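Local coordinates for protein 4-hydroxybutyrate CoA-transferase (PDB 3EH7) that probably transfers coenzyme A from an acyl-CoA to a carboxylate such as acetate or 4-hydroxybutyrate, as expected of a transferase of the acetyl-CoA hydrolase/transferase family, at residues E200-N205 with Y391-Y396; L218-I223 with T241-D246; K234-I239 with T258-T263; R302-N307 with V342-G347; D308-I313 with A349-G354. All coordinates share one frame; numbering follows the deposited sequence. Where two conformers were deposited one is given.

Contact 1: residues E200-N205 with Y391-Y396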
# COMPACT_ATOMS: atom_id res chain seq x y z
N GLU A 200 -22.50 -7.86 -18.53
CA GLU A 200 -22.51 -9.30 -18.65
C GLU A 200 -21.15 -9.84 -19.11
O GLU A 200 -20.66 -10.83 -18.56
CB GLU A 200 -23.60 -9.73 -19.63
CG GLU A 200 -23.89 -11.20 -19.58
CD GLU A 200 -24.78 -11.68 -20.73
OE1 GLU A 200 -25.11 -10.87 -21.62
OE2 GLU A 200 -25.12 -12.89 -20.74
N ALA A 201 -20.58 -9.20 -20.12
CA ALA A 201 -19.26 -9.56 -20.63
C ALA A 201 -18.19 -9.45 -19.53
O ALA A 201 -17.36 -10.34 -19.38
CB ALA A 201 -18.88 -8.67 -21.86
N ILE A 202 -18.24 -8.36 -18.76
CA ILE A 202 -17.29 -8.17 -17.63
C ILE A 202 -17.48 -9.29 -16.60
O ILE A 202 -16.50 -9.92 -16.17
CB ILE A 202 -17.44 -6.76 -16.95
CG1 ILE A 202 -17.11 -5.64 -17.96
CG2 ILE A 202 -16.52 -6.65 -15.70
CD1 ILE A 202 -17.68 -4.27 -17.60
N GLY A 203 -18.73 -9.57 -16.24
CA GLY A 203 -19.05 -10.58 -15.25
C GLY A 203 -18.52 -11.95 -15.63
O GLY A 203 -18.04 -12.69 -14.80
N ARG A 204 -18.65 -12.27 -16.90
CA ARG A 204 -18.22 -13.54 -17.43
C ARG A 204 -16.69 -13.67 -17.36
O ARG A 204 -16.16 -14.74 -17.03
CB ARG A 204 -18.70 -13.68 -18.88
CG ARG A 204 -19.10 -15.06 -19.28
CD ARG A 204 -19.37 -15.11 -20.76
NE ARG A 204 -20.59 -14.41 -21.13
CZ ARG A 204 -21.79 -14.98 -21.19
NH1 ARG A 204 -22.85 -14.26 -21.54
NH2 ARG A 204 -21.93 -16.27 -20.90
N ASN A 205 -15.99 -12.59 -17.65
CA ASN A 205 -14.53 -12.55 -17.50
C ASN A 205 -14.11 -12.68 -16.04
O ASN A 205 -13.17 -13.39 -15.73
CB ASN A 205 -13.97 -11.25 -18.09
CG ASN A 205 -13.95 -11.26 -19.61
OD1 ASN A 205 -13.90 -12.30 -20.24
ND2 ASN A 205 -13.98 -10.08 -20.20
N TYR A 391 -5.02 -7.77 -11.97
CA TYR A 391 -5.87 -7.90 -13.16
C TYR A 391 -6.73 -6.69 -13.41
O TYR A 391 -7.25 -6.03 -12.47
CB TYR A 391 -6.83 -9.08 -13.00
CG TYR A 391 -6.20 -10.44 -12.97
CD1 TYR A 391 -5.83 -11.02 -11.76
CD2 TYR A 391 -6.02 -11.18 -14.14
CE1 TYR A 391 -5.26 -12.29 -11.70
CE2 TYR A 391 -5.46 -12.47 -14.10
CZ TYR A 391 -5.09 -13.00 -12.87
OH TYR A 391 -4.54 -14.23 -12.78
N VAL A 392 -6.91 -6.39 -14.69
CA VAL A 392 -7.86 -5.39 -15.11
C VAL A 392 -8.79 -6.06 -16.10
O VAL A 392 -8.34 -6.78 -16.98
CB VAL A 392 -7.17 -4.18 -15.77
CG1 VAL A 392 -8.20 -3.20 -16.35
CG2 VAL A 392 -6.23 -3.48 -14.75
N VAL A 393 -10.10 -5.84 -15.93
CA VAL A 393 -11.10 -6.53 -16.76
C VAL A 393 -12.12 -5.55 -17.33
O VAL A 393 -12.71 -4.75 -16.59
CB VAL A 393 -11.87 -7.61 -15.95
CG1 VAL A 393 -12.91 -8.27 -16.81
CG2 VAL A 393 -10.90 -8.66 -15.36
N THR A 394 -12.30 -5.61 -18.65
CA THR A 394 -13.38 -4.90 -19.33
C THR A 394 -14.23 -5.88 -20.12
O THR A 394 -13.96 -7.08 -20.13
CB THR A 394 -12.86 -3.82 -20.28
OG1 THR A 394 -12.29 -4.44 -21.44
CG2 THR A 394 -11.82 -2.92 -19.59
N GLU A 395 -15.27 -5.36 -20.78
CA GLU A 395 -16.08 -6.15 -21.71
C GLU A 395 -15.25 -6.70 -22.85
O GLU A 395 -15.71 -7.59 -23.52
CB GLU A 395 -17.26 -5.34 -22.28
CG GLU A 395 -16.91 -4.16 -23.24
CD GLU A 395 -16.79 -2.80 -22.52
OE1 GLU A 395 -16.33 -2.76 -21.34
OE2 GLU A 395 -17.15 -1.78 -23.14
N TYR A 396 -14.04 -6.16 -23.09
CA TYR A 396 -13.21 -6.64 -24.21
C TYR A 396 -12.16 -7.65 -23.78
O TYR A 396 -11.49 -8.20 -24.63
CB TYR A 396 -12.58 -5.48 -24.98
CG TYR A 396 -13.64 -4.63 -25.64
CD1 TYR A 396 -14.25 -5.04 -26.82
CD2 TYR A 396 -14.05 -3.43 -25.06
CE1 TYR A 396 -15.26 -4.25 -27.43
CE2 TYR A 396 -15.05 -2.64 -25.64
CZ TYR A 396 -15.65 -3.07 -26.80
OH TYR A 396 -16.63 -2.28 -27.32
O HOH W 1 -14.69 -10.15 -23.09
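Ile202 and Val393 lie alongside each other, pointing opposite ways, their branches touching at CG2 of Ile202 and CG1 of Val393, 4.1 Å apart. Val393 holds CG1 anti to its backbone N (chi1 179°), and this methyl also presses on the helix one turn further along, where it lies 3.4 Å from CB of Asn205. The other branch of Ile202 rests on backbone instead: its CG1 comes within 3.4 Å of the Glu395 amide N, just where the strand gives way to a turn. Beside it, the CB atoms of Ala201 and Glu395 meet at 3.7 Å, while the Glu395 chain bends at chi2 and its OE2 is hydrogen-bonded to Ser362. Asn205 adds the polar part. Its ND2 donates a weak, bent hydrogen bond to O of Thr394 (3.0 Å, 133° at the hydrogen), and a water accepting from the same ND2 donates on to O of Glu395. CB of Thr394 points away from the helix; its OG1 accepts from the Tyr396 amide N in an ST turn and also bonds to the backbone O of Ile416. The axes of helix 200-205 and strand 391-394 run 147° apart at a closest approach of 7.7 Å. Strand 391-394 pairs in parallel with strand 355-359. Through Ile202 and Val393 the helix packs against this large mixed sheet, as in an alpha/beta domain.

Contact 2: residues L218-I223 with T241-D246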
# COMPACT_ATOMS: atom_id res chain seq x y z
N LEU A 218 -16.42 -8.44 -3.01
CA LEU A 218 -16.94 -7.65 -4.12
C LEU A 218 -18.05 -6.77 -3.61
O LEU A 218 -18.54 -6.97 -2.49
CB LEU A 218 -17.42 -8.52 -5.31
CG LEU A 218 -18.69 -9.36 -5.24
CD1 LEU A 218 -18.82 -10.14 -6.59
CD2 LEU A 218 -18.69 -10.30 -4.05
N GLY A 219 -18.45 -5.80 -4.43
CA GLY A 219 -19.48 -4.81 -4.04
C GLY A 219 -20.87 -5.02 -4.61
O GLY A 219 -21.32 -6.16 -4.77
N ILE A 220 -21.54 -3.91 -4.88
CA ILE A 220 -22.87 -3.85 -5.46
C ILE A 220 -22.83 -3.12 -6.78
O ILE A 220 -21.84 -2.42 -7.11
CB ILE A 220 -23.90 -3.15 -4.51
CG1 ILE A 220 -23.35 -1.82 -4.00
CG2 ILE A 220 -24.25 -4.08 -3.38
CD1 ILE A 220 -24.43 -0.89 -3.49
N GLY A 221 -23.88 -3.28 -7.56
CA GLY A 221 -23.93 -2.71 -8.89
C GLY A 221 -23.95 -3.82 -9.93
O GLY A 221 -23.79 -5.02 -9.60
N ALA A 222 -24.16 -3.41 -11.18
CA ALA A 222 -24.39 -4.35 -12.27
C ALA A 222 -23.20 -5.30 -12.48
O ALA A 222 -23.40 -6.49 -12.79
CB ALA A 222 -24.73 -3.60 -13.56
N ILE A 223 -21.99 -4.80 -12.27
CA ILE A 223 -20.75 -5.59 -12.53
C ILE A 223 -20.59 -6.74 -11.55
O ILE A 223 -20.48 -7.91 -11.94
CB ILE A 223 -19.50 -4.67 -12.63
CG1 ILE A 223 -19.48 -3.99 -14.00
CG2 ILE A 223 -18.18 -5.43 -12.44
CD1 ILE A 223 -18.53 -2.80 -14.09
N THR A 241 -15.46 -10.00 2.87
CA THR A 241 -15.80 -8.90 2.02
C THR A 241 -16.03 -7.62 2.83
O THR A 241 -16.26 -7.65 4.03
CB THR A 241 -17.04 -9.25 1.21
OG1 THR A 241 -17.20 -8.31 0.13
CG2 THR A 241 -18.33 -9.32 2.13
N GLU A 242 -15.92 -6.49 2.17
CA GLU A 242 -16.26 -5.26 2.86
C GLU A 242 -17.77 -5.24 3.10
O GLU A 242 -18.26 -4.93 4.20
CB GLU A 242 -15.82 -4.04 2.06
CG GLU A 242 -15.88 -2.75 2.90
CD GLU A 242 -15.36 -1.55 2.14
OE1 GLU A 242 -14.15 -1.55 1.85
OE2 GLU A 242 -16.16 -0.64 1.83
N MSE A 243 -18.52 -5.56 2.05
CA MSE A 243 -19.96 -5.66 2.17
C MSE A 243 -20.48 -6.71 1.21
O MSE A 243 -19.81 -7.08 0.28
CB MSE A 243 -20.62 -4.30 1.92
CG MSE A 243 -20.41 -3.75 0.53
SE MSE A 243 -21.75 -4.27 -0.79
CE MSE A 243 -23.33 -3.36 -0.08
N PHE A 244 -21.69 -7.19 1.46
CA PHE A 244 -22.41 -7.98 0.46
C PHE A 244 -23.88 -7.59 0.43
O PHE A 244 -24.32 -6.74 1.21
CB PHE A 244 -22.18 -9.49 0.59
CG PHE A 244 -22.76 -10.10 1.83
CD1 PHE A 244 -24.09 -10.48 1.88
CD2 PHE A 244 -21.95 -10.35 2.93
CE1 PHE A 244 -24.62 -11.07 3.04
CE2 PHE A 244 -22.47 -10.93 4.08
CZ PHE A 244 -23.82 -11.31 4.12
N SER A 245 -24.61 -8.19 -0.51
CA SER A 245 -25.95 -7.77 -0.83
C SER A 245 -26.72 -8.96 -1.38
O SER A 245 -26.35 -10.11 -1.12
CB SER A 245 -25.91 -6.64 -1.87
OG SER A 245 -27.13 -5.95 -1.95
N ASP A 246 -27.75 -8.67 -2.19
CA ASP A 246 -28.70 -9.68 -2.64
C ASP A 246 -28.04 -10.77 -3.43
O ASP A 246 -28.38 -11.95 -3.25
CB ASP A 246 -29.83 -9.05 -3.47
CG ASP A 246 -30.80 -8.25 -2.61
OD1 ASP A 246 -31.89 -8.77 -2.29
OD2 ASP A 246 -30.45 -7.10 -2.23
O HOH W 2 -17.17 -5.37 -0.68
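With chi1 at 63° and further bends at chi2 and chi3, the selenomethionine Met243 folds its SE and CE back toward Ile220. The isoleucine, its chi1 at 50°, has CG2 beside the backbone N and offers that methyl to the other segment; the two side chains cross at about a right angle, CE of Met243 lying 3.5 Å from CG2 of Ile220. The same CG2 is pressed against CB of Ser245 at 3.4 Å, closer than two carbons normally pack. The Ser245 hydroxyl is bonded elsewhere, to the backbone O of Met275. SE of Met243 also rests 4.0 Å from the carbonyl C of Gly219. At the other end Thr241 OG1 accepts from the amide N of Leu218 (3.2 Å, 149° at the hydrogen) and donates to O of Met243, from above that carbonyl's plane. Carbonyl oxygens of Leu218 and Met243 face each other at only 3.0 Å, two acceptors with no bond between them. A water donates to Leu218 O and accepts from the Met243 amide N. The segments follow the neighbouring parallel strands 215-217 and 238-240, and where the strands part, one hydroxyl and one water supply the polar links; the close carbonyls would probably repel, an effect that these donors should ease.

Contact 3: residues K234-I239 with T258-T263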
# COMPACT_ATOMS: atom_id res chain seq x y z
N LYS A 234 -19.94 -22.86 -9.69
CA LYS A 234 -18.77 -22.95 -8.83
C LYS A 234 -19.13 -23.70 -7.56
O LYS A 234 -20.31 -23.79 -7.19
CB LYS A 234 -18.22 -21.55 -8.52
CG LYS A 234 -17.62 -20.83 -9.76
CD LYS A 234 -16.27 -21.47 -10.13
CE LYS A 234 -16.04 -21.56 -11.61
NZ LYS A 234 -15.72 -20.26 -12.18
N LYS A 235 -18.10 -24.22 -6.90
CA LYS A 235 -18.25 -25.03 -5.69
C LYS A 235 -17.55 -24.43 -4.47
O LYS A 235 -16.39 -24.01 -4.57
CB LYS A 235 -17.64 -26.40 -5.93
CG LYS A 235 -18.20 -27.14 -7.15
CD LYS A 235 -19.71 -27.39 -7.08
CE LYS A 235 -20.16 -28.07 -8.37
NZ LYS A 235 -21.63 -28.05 -8.51
N ASP A 236 -18.24 -24.45 -3.33
CA ASP A 236 -17.71 -24.00 -2.03
C ASP A 236 -16.91 -22.70 -2.02
O ASP A 236 -15.82 -22.63 -1.46
CB ASP A 236 -16.87 -25.11 -1.37
CG ASP A 236 -17.70 -26.33 -1.04
OD1 ASP A 236 -18.70 -26.21 -0.29
OD2 ASP A 236 -17.36 -27.39 -1.58
N LEU A 237 -17.49 -21.67 -2.60
CA LEU A 237 -16.95 -20.32 -2.47
C LEU A 237 -17.25 -19.82 -1.07
O LEU A 237 -18.16 -20.31 -0.42
CB LEU A 237 -17.57 -19.40 -3.53
CG LEU A 237 -17.42 -19.88 -5.00
CD1 LEU A 237 -18.01 -18.86 -5.96
CD2 LEU A 237 -15.96 -20.14 -5.34
N GLY A 238 -16.42 -18.88 -0.61
CA GLY A 238 -16.59 -18.25 0.69
C GLY A 238 -16.62 -16.75 0.57
O GLY A 238 -16.28 -16.18 -0.48
N ILE A 239 -17.03 -16.08 1.65
CA ILE A 239 -17.12 -14.63 1.67
C ILE A 239 -16.27 -13.99 2.80
O ILE A 239 -16.43 -14.30 3.99
CB ILE A 239 -18.58 -14.16 1.83
CG1 ILE A 239 -19.40 -14.50 0.57
CG2 ILE A 239 -18.65 -12.66 2.15
CD1 ILE A 239 -18.98 -13.72 -0.66
N THR A 258 -20.65 -21.60 0.40
CA THR A 258 -20.78 -22.38 1.63
C THR A 258 -19.82 -21.93 2.75
O THR A 258 -20.01 -22.25 3.92
CB THR A 258 -20.47 -23.87 1.35
OG1 THR A 258 -19.12 -23.99 0.92
CG2 THR A 258 -21.42 -24.46 0.28
N GLY A 259 -18.76 -21.23 2.36
CA GLY A 259 -17.67 -20.95 3.28
C GLY A 259 -16.88 -22.16 3.71
O GLY A 259 -16.09 -22.08 4.64
N LYS A 260 -17.09 -23.30 3.06
CA LYS A 260 -16.60 -24.56 3.61
C LYS A 260 -15.10 -24.75 3.38
O LYS A 260 -14.47 -25.49 4.12
CB LYS A 260 -17.43 -25.77 3.14
CG LYS A 260 -18.69 -26.00 4.05
CD LYS A 260 -19.36 -27.37 3.82
CE LYS A 260 -20.66 -27.29 2.99
NZ LYS A 260 -21.78 -26.53 3.67
N LYS A 261 -14.53 -24.05 2.39
CA LYS A 261 -13.10 -24.17 2.14
C LYS A 261 -12.31 -22.97 2.67
O LYS A 261 -11.14 -22.80 2.29
CB LYS A 261 -12.83 -24.31 0.64
CG LYS A 261 -13.43 -25.55 0.04
CD LYS A 261 -12.66 -26.76 0.43
CE LYS A 261 -13.22 -28.01 -0.24
NZ LYS A 261 -12.47 -29.17 0.29
N LYS A 262 -12.93 -22.15 3.50
CA LYS A 262 -12.29 -20.93 4.00
C LYS A 262 -11.30 -21.31 5.09
O LYS A 262 -11.56 -22.19 5.87
CB LYS A 262 -13.31 -19.99 4.63
CG LYS A 262 -14.18 -19.27 3.65
CD LYS A 262 -15.20 -18.38 4.40
CE LYS A 262 -14.62 -17.04 4.85
NZ LYS A 262 -15.36 -16.46 6.03
N THR A 263 -10.19 -20.59 5.15
CA THR A 263 -9.18 -20.83 6.16
C THR A 263 -9.29 -19.85 7.32
O THR A 263 -8.56 -19.99 8.30
CB THR A 263 -7.80 -20.75 5.52
OG1 THR A 263 -7.71 -19.50 4.82
CG2 THR A 263 -7.62 -21.96 4.53
O HOH W 3 -15.26 -21.68 1.08
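Asp236 and Thr258 meet through a short hydrogen bond, OG1 of Thr258 donating to OD1 of Asp236 at 2.6 Å. The carboxylate receives it on the anti lone pair, the one turned away from OD2. Thr258 has OG1 between its backbone N and carbonyl carbon (chi1 63°), which also lets the oxygen accept from the Lys260 amide N and close an ST turn. CG2 of the threonine lies against the same OD1, and the carbon chains of two lysines border the aspartate: CG of Lys261 packs on CB of Asp236 at 3.7 Å, and CB of Lys260 is equally near OD1. Neither ammonium touches the carboxylate, though both are near enough that they may favour its charged form. A water donates to O of Asp236 and accepts from the Lys261 amide N. The contact joins the entry to strand 238-240, a parallel strand of the large mixed sheet, to the loop between helix 246-253 and strand 269-271. Here O of Leu237 receives two amides, a nearly straight bond from Gly259 N (3.0 Å, 166° at the hydrogen) and a weak one from Thr258 N. The chain then makes a type I turn from Gly259 to Lys262. Lys262 lays its aliphatic part along Gly238, then bends at chi3 (82°) to bring NZ within 3.2 Å of O of Ile239. That nitrogen lies above the carbonyl plane, and it also donates to the backbone oxygens of Lys268 and His265.

Contact 4: residues R302-N307 with V342-G347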
# COMPACT_ATOMS: atom_id res chain seq x y z
N ARG A 302 -3.62 -7.72 6.60
CA ARG A 302 -3.09 -8.90 7.30
C ARG A 302 -4.17 -9.91 7.69
O ARG A 302 -3.88 -11.08 7.84
CB ARG A 302 -2.30 -8.47 8.52
CG ARG A 302 -1.11 -7.57 8.16
CD ARG A 302 -0.62 -6.82 9.37
NE ARG A 302 -1.63 -5.90 9.88
CZ ARG A 302 -1.44 -5.11 10.93
NH1 ARG A 302 -0.29 -5.13 11.58
NH2 ARG A 302 -2.41 -4.31 11.35
N VAL A 303 -5.41 -9.46 7.88
CA VAL A 303 -6.52 -10.36 8.20
C VAL A 303 -7.10 -10.93 6.92
O VAL A 303 -7.36 -12.13 6.82
CB VAL A 303 -7.63 -9.64 8.99
CG1 VAL A 303 -8.83 -10.57 9.17
CG2 VAL A 303 -7.08 -9.14 10.34
N ILE A 304 -7.30 -10.05 5.94
CA ILE A 304 -7.75 -10.49 4.63
C ILE A 304 -6.83 -11.61 4.15
O ILE A 304 -7.32 -12.67 3.69
CB ILE A 304 -7.74 -9.33 3.58
CG1 ILE A 304 -8.73 -8.21 3.95
CG2 ILE A 304 -8.08 -9.88 2.19
CD1 ILE A 304 -8.48 -6.87 3.26
N ALA A 305 -5.52 -11.40 4.27
CA ALA A 305 -4.51 -12.39 3.80
C ALA A 305 -4.62 -13.79 4.40
O ALA A 305 -4.09 -14.76 3.81
CB ALA A 305 -3.09 -11.86 4.07
N GLN A 306 -5.26 -13.91 5.56
CA GLN A 306 -5.39 -15.21 6.20
C GLN A 306 -6.45 -16.09 5.53
O GLN A 306 -6.56 -17.26 5.89
CB GLN A 306 -5.75 -15.03 7.66
CG GLN A 306 -4.62 -14.45 8.50
CD GLN A 306 -5.06 -14.00 9.88
OE1 GLN A 306 -4.99 -12.81 10.21
NE2 GLN A 306 -5.44 -14.94 10.72
N ASN A 307 -7.22 -15.52 4.60
CA ASN A 307 -8.20 -16.25 3.78
C ASN A 307 -7.47 -16.71 2.55
O ASN A 307 -7.10 -15.87 1.74
CB ASN A 307 -9.37 -15.33 3.31
CG ASN A 307 -10.22 -14.78 4.46
OD1 ASN A 307 -9.99 -13.68 4.98
ND2 ASN A 307 -11.18 -15.55 4.86
N VAL A 342 -8.53 -0.57 -2.05
CA VAL A 342 -7.09 -0.78 -1.96
C VAL A 342 -6.74 -1.71 -0.80
O VAL A 342 -5.77 -2.46 -0.89
CB VAL A 342 -6.31 0.54 -1.83
CG1 VAL A 342 -6.76 1.32 -0.59
CG2 VAL A 342 -4.77 0.30 -1.83
N ASP A 343 -7.53 -1.71 0.27
CA ASP A 343 -7.28 -2.62 1.39
C ASP A 343 -7.31 -4.05 0.88
O ASP A 343 -6.49 -4.89 1.27
CB ASP A 343 -8.33 -2.48 2.52
CG ASP A 343 -8.41 -1.07 3.14
OD1 ASP A 343 -7.52 -0.22 2.84
OD2 ASP A 343 -9.38 -0.79 3.95
N TYR A 344 -8.26 -4.33 -0.01
CA TYR A 344 -8.44 -5.66 -0.56
C TYR A 344 -7.42 -5.98 -1.66
O TYR A 344 -7.03 -7.11 -1.80
CB TYR A 344 -9.90 -5.87 -1.05
CG TYR A 344 -10.81 -6.08 0.13
CD1 TYR A 344 -10.99 -7.36 0.70
CD2 TYR A 344 -11.41 -5.01 0.75
CE1 TYR A 344 -11.77 -7.54 1.82
CE2 TYR A 344 -12.19 -5.19 1.89
CZ TYR A 344 -12.35 -6.44 2.42
OH TYR A 344 -13.10 -6.58 3.55
N VAL A 345 -6.95 -4.98 -2.40
CA VAL A 345 -5.87 -5.24 -3.36
C VAL A 345 -4.67 -5.69 -2.56
O VAL A 345 -4.03 -6.70 -2.88
CB VAL A 345 -5.54 -4.00 -4.18
CG1 VAL A 345 -4.23 -4.19 -5.03
CG2 VAL A 345 -6.75 -3.59 -5.02
N ARG A 346 -4.38 -4.98 -1.45
CA ARG A 346 -3.20 -5.31 -0.66
C ARG A 346 -3.35 -6.63 0.09
O ARG A 346 -2.40 -7.39 0.16
CB ARG A 346 -2.81 -4.18 0.27
CG ARG A 346 -2.15 -3.06 -0.51
CD ARG A 346 -1.97 -1.82 0.31
NE ARG A 346 -1.47 -0.74 -0.52
CZ ARG A 346 -0.84 0.34 -0.05
NH1 ARG A 346 -0.62 0.52 1.25
NH2 ARG A 346 -0.42 1.24 -0.91
N GLY A 347 -4.54 -6.91 0.62
CA GLY A 347 -4.80 -8.19 1.27
C GLY A 347 -4.72 -9.36 0.29
O GLY A 347 -4.17 -10.38 0.61
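One face of the Tyr344 ring carries CD1 of Ile304, a CH-pi contact with the methyl 3.7 Å from the ring centroid and 17° off its normal. The methyl sits nearer the CD1-CE1 side of the ring, and CG1 of the isoleucine follows, 3.8 Å from CE1 of Tyr344. The isoleucine lies roughly perpendicular to the tyrosine side chain. This is the close packing of helix 301-304 and the turn after it on helix 341-350, within the C-terminal alpha/beta part of the chain. The phenol OH is hydrogen-bonded to Asn299, which also binds the carboxylate of Asp343. Ile304 spreads its two branches over the partner helix: with chi1 at -64°, CG1 leads to the ring while CG2, anti to the backbone N, lies on CA of Gly347 at 3.8 Å. CB of Ile304 approaches that same CA to 3.9 Å, a closeness possible because Gly347 has no side chain. The type I turn from Ile304 to Asn307 brings Ala305 beside the glycine as well, with its CA 3.8 Å from Gly347 O. No hydrogen bond joins the segments. Arg346 forms salt bridges with Glu388 of its own chain and with Glu388 of the second subunit. CD1 of Ile304 also reaches the backbone, stopping 3.4 Å from O of Asp343.

Contact 5: residues D308-I313 with A349-G354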
# COMPACT_ATOMS: atom_id res chain seq x y z
N ASP A 308 -7.25 -18.01 2.38
CA ASP A 308 -6.64 -18.48 1.13
C ASP A 308 -7.55 -18.21 -0.07
O ASP A 308 -8.77 -18.16 0.08
CB ASP A 308 -6.35 -19.96 1.16
CG ASP A 308 -5.21 -20.31 2.06
OD1 ASP A 308 -4.63 -19.41 2.68
OD2 ASP A 308 -4.89 -21.51 2.14
N ASN A 309 -6.93 -18.09 -1.25
CA ASN A 309 -7.63 -17.95 -2.53
C ASN A 309 -8.59 -16.76 -2.60
O ASN A 309 -9.73 -16.88 -3.08
CB ASN A 309 -8.36 -19.26 -2.86
CG ASN A 309 -7.41 -20.44 -2.90
OD1 ASN A 309 -6.55 -20.51 -3.77
ND2 ASN A 309 -7.59 -21.39 -1.97
N MSE A 310 -8.10 -15.60 -2.16
CA MSE A 310 -8.88 -14.37 -2.24
C MSE A 310 -9.05 -14.02 -3.70
O MSE A 310 -8.12 -14.13 -4.50
CB MSE A 310 -8.21 -13.18 -1.52
CG MSE A 310 -8.35 -13.14 -0.05
SE MSE A 310 -10.12 -12.99 0.64
CE MSE A 310 -10.72 -11.52 -0.40
N VAL A 311 -10.27 -13.60 -4.03
CA VAL A 311 -10.53 -12.89 -5.26
C VAL A 311 -11.28 -11.64 -4.86
O VAL A 311 -12.39 -11.71 -4.30
CB VAL A 311 -11.35 -13.70 -6.31
CG1 VAL A 311 -11.61 -12.83 -7.52
CG2 VAL A 311 -10.59 -14.97 -6.71
N SER A 312 -10.64 -10.50 -5.12
CA SER A 312 -11.20 -9.21 -4.82
C SER A 312 -11.64 -8.58 -6.14
O SER A 312 -10.87 -8.55 -7.09
CB SER A 312 -10.15 -8.37 -4.09
OG SER A 312 -10.46 -7.02 -4.19
N ILE A 313 -12.89 -8.12 -6.22
CA ILE A 313 -13.44 -7.44 -7.40
C ILE A 313 -13.92 -6.05 -7.03
O ILE A 313 -14.79 -5.87 -6.16
CB ILE A 313 -14.64 -8.19 -8.07
CG1 ILE A 313 -14.31 -9.65 -8.35
CG2 ILE A 313 -15.06 -7.49 -9.37
CD1 ILE A 313 -15.53 -10.50 -8.83
N ALA A 349 -3.00 -9.61 -2.35
CA ALA A 349 -1.60 -9.80 -2.73
C ALA A 349 -0.90 -10.73 -1.72
O ALA A 349 0.00 -11.38 -2.08
CB ALA A 349 -0.88 -8.46 -2.77
N TRP A 350 -1.34 -10.78 -0.45
CA TRP A 350 -0.74 -11.74 0.49
C TRP A 350 -1.52 -13.03 0.70
O TRP A 350 -1.10 -13.90 1.41
CB TRP A 350 -0.47 -11.07 1.83
CG TRP A 350 0.59 -10.03 1.76
CD1 TRP A 350 1.65 -9.99 0.91
CD2 TRP A 350 0.70 -8.86 2.59
NE1 TRP A 350 2.41 -8.88 1.15
CE2 TRP A 350 1.86 -8.17 2.18
CE3 TRP A 350 -0.07 -8.34 3.63
CZ2 TRP A 350 2.28 -6.99 2.78
CZ3 TRP A 350 0.36 -7.16 4.24
CH2 TRP A 350 1.52 -6.48 3.78
N SER A 351 -2.68 -13.15 0.07
CA SER A 351 -3.49 -14.37 0.15
C SER A 351 -2.84 -15.41 -0.71
O SER A 351 -2.41 -15.09 -1.82
CB SER A 351 -4.90 -14.13 -0.41
OG SER A 351 -5.67 -15.32 -0.43
N LYS A 352 -2.80 -16.64 -0.22
CA LYS A 352 -2.33 -17.77 -1.03
C LYS A 352 -3.18 -17.87 -2.30
O LYS A 352 -4.40 -17.93 -2.22
CB LYS A 352 -2.38 -19.07 -0.25
CG LYS A 352 -1.83 -20.29 -1.04
CD LYS A 352 -1.87 -21.57 -0.25
CE LYS A 352 -1.50 -22.81 -1.13
NZ LYS A 352 -2.63 -23.82 -1.34
N ASN A 353 -2.51 -17.83 -3.46
CA ASN A 353 -3.14 -17.78 -4.78
C ASN A 353 -4.16 -16.64 -4.92
O ASN A 353 -5.12 -16.75 -5.66
CB ASN A 353 -3.79 -19.14 -5.09
CG ASN A 353 -4.46 -19.18 -6.46
OD1 ASN A 353 -3.98 -18.59 -7.44
ND2 ASN A 353 -5.59 -19.89 -6.54
N GLY A 354 -3.94 -15.54 -4.20
CA GLY A 354 -4.82 -14.38 -4.27
C GLY A 354 -4.78 -13.61 -5.59
O GLY A 354 -3.77 -13.65 -6.31
O HOH W 4 -3.58 -17.17 2.50
O HOH W 5 -7.89 -16.61 -6.14
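Three direct hydrogen bonds join Asn309 and Met310 to the type II turn from Ser351 to Gly354. The Asn309 amide N donates to O of Lys352 at 2.7 Å, nearly along the C=O axis. The Asn309 side chain is gripped as well: ND2 of Asn353 donates to OD1 of Asn309 (3.0 Å, 156° at the hydrogen), in plane with both amides although their planes stand 79° apart. Third, the amide N of Met310 donates to OG of Ser351 at 3.0 Å. Ser351 turns OG anti to its backbone N (chi1 176°) to meet that amide, and the hydroxyl also bonds to O of Asn307. Weaker and water-borne links follow. CA of Gly354 makes a C-H...O contact with O of Met310 at 3.3 Å, and a water donates to the carbonyls of Met310 and Asn353. Another water connects OD1 of Asp308 with the amide N of Lys352. Apolar contact is slight: CB of Ser351 lies 3.6 Å from CG of Met310, a selenomethionine. CB of Lys352 makes van der Waals contact with Asp308 OD1. Strands 310-314 and 355-359 are parallel neighbours, and at their entry the binding is almost wholly polar, with Lys352 NZ, 4.7 Å from Asp308 OD2, probably adding a mild long-range attraction.

How the contacts relate
Contacts 2 and 4 are the buried ones; contacts 1, 3 and 5 lie nearer the surface and all reach the large mixed sheet. Apolar packing dominates contact 4, contacts 1 and 2 combine it with a few polar links, and contacts 3 and 5, at the entries to strands, rely on backbone amides, hydroxyls and water. Contacts 4 and 5 share helix 341-350 and have centres about 8 Å apart. Contact 3 joins this pair through Thr263, whose OG1 lies 2.7 Å from O of Gln306 and 2.9 Å from N of Asp308, both probable hydrogen bonds. Contact 1 meets contact 2 through Ile202 and Ile223, and its long loop encloses the other four along the chain.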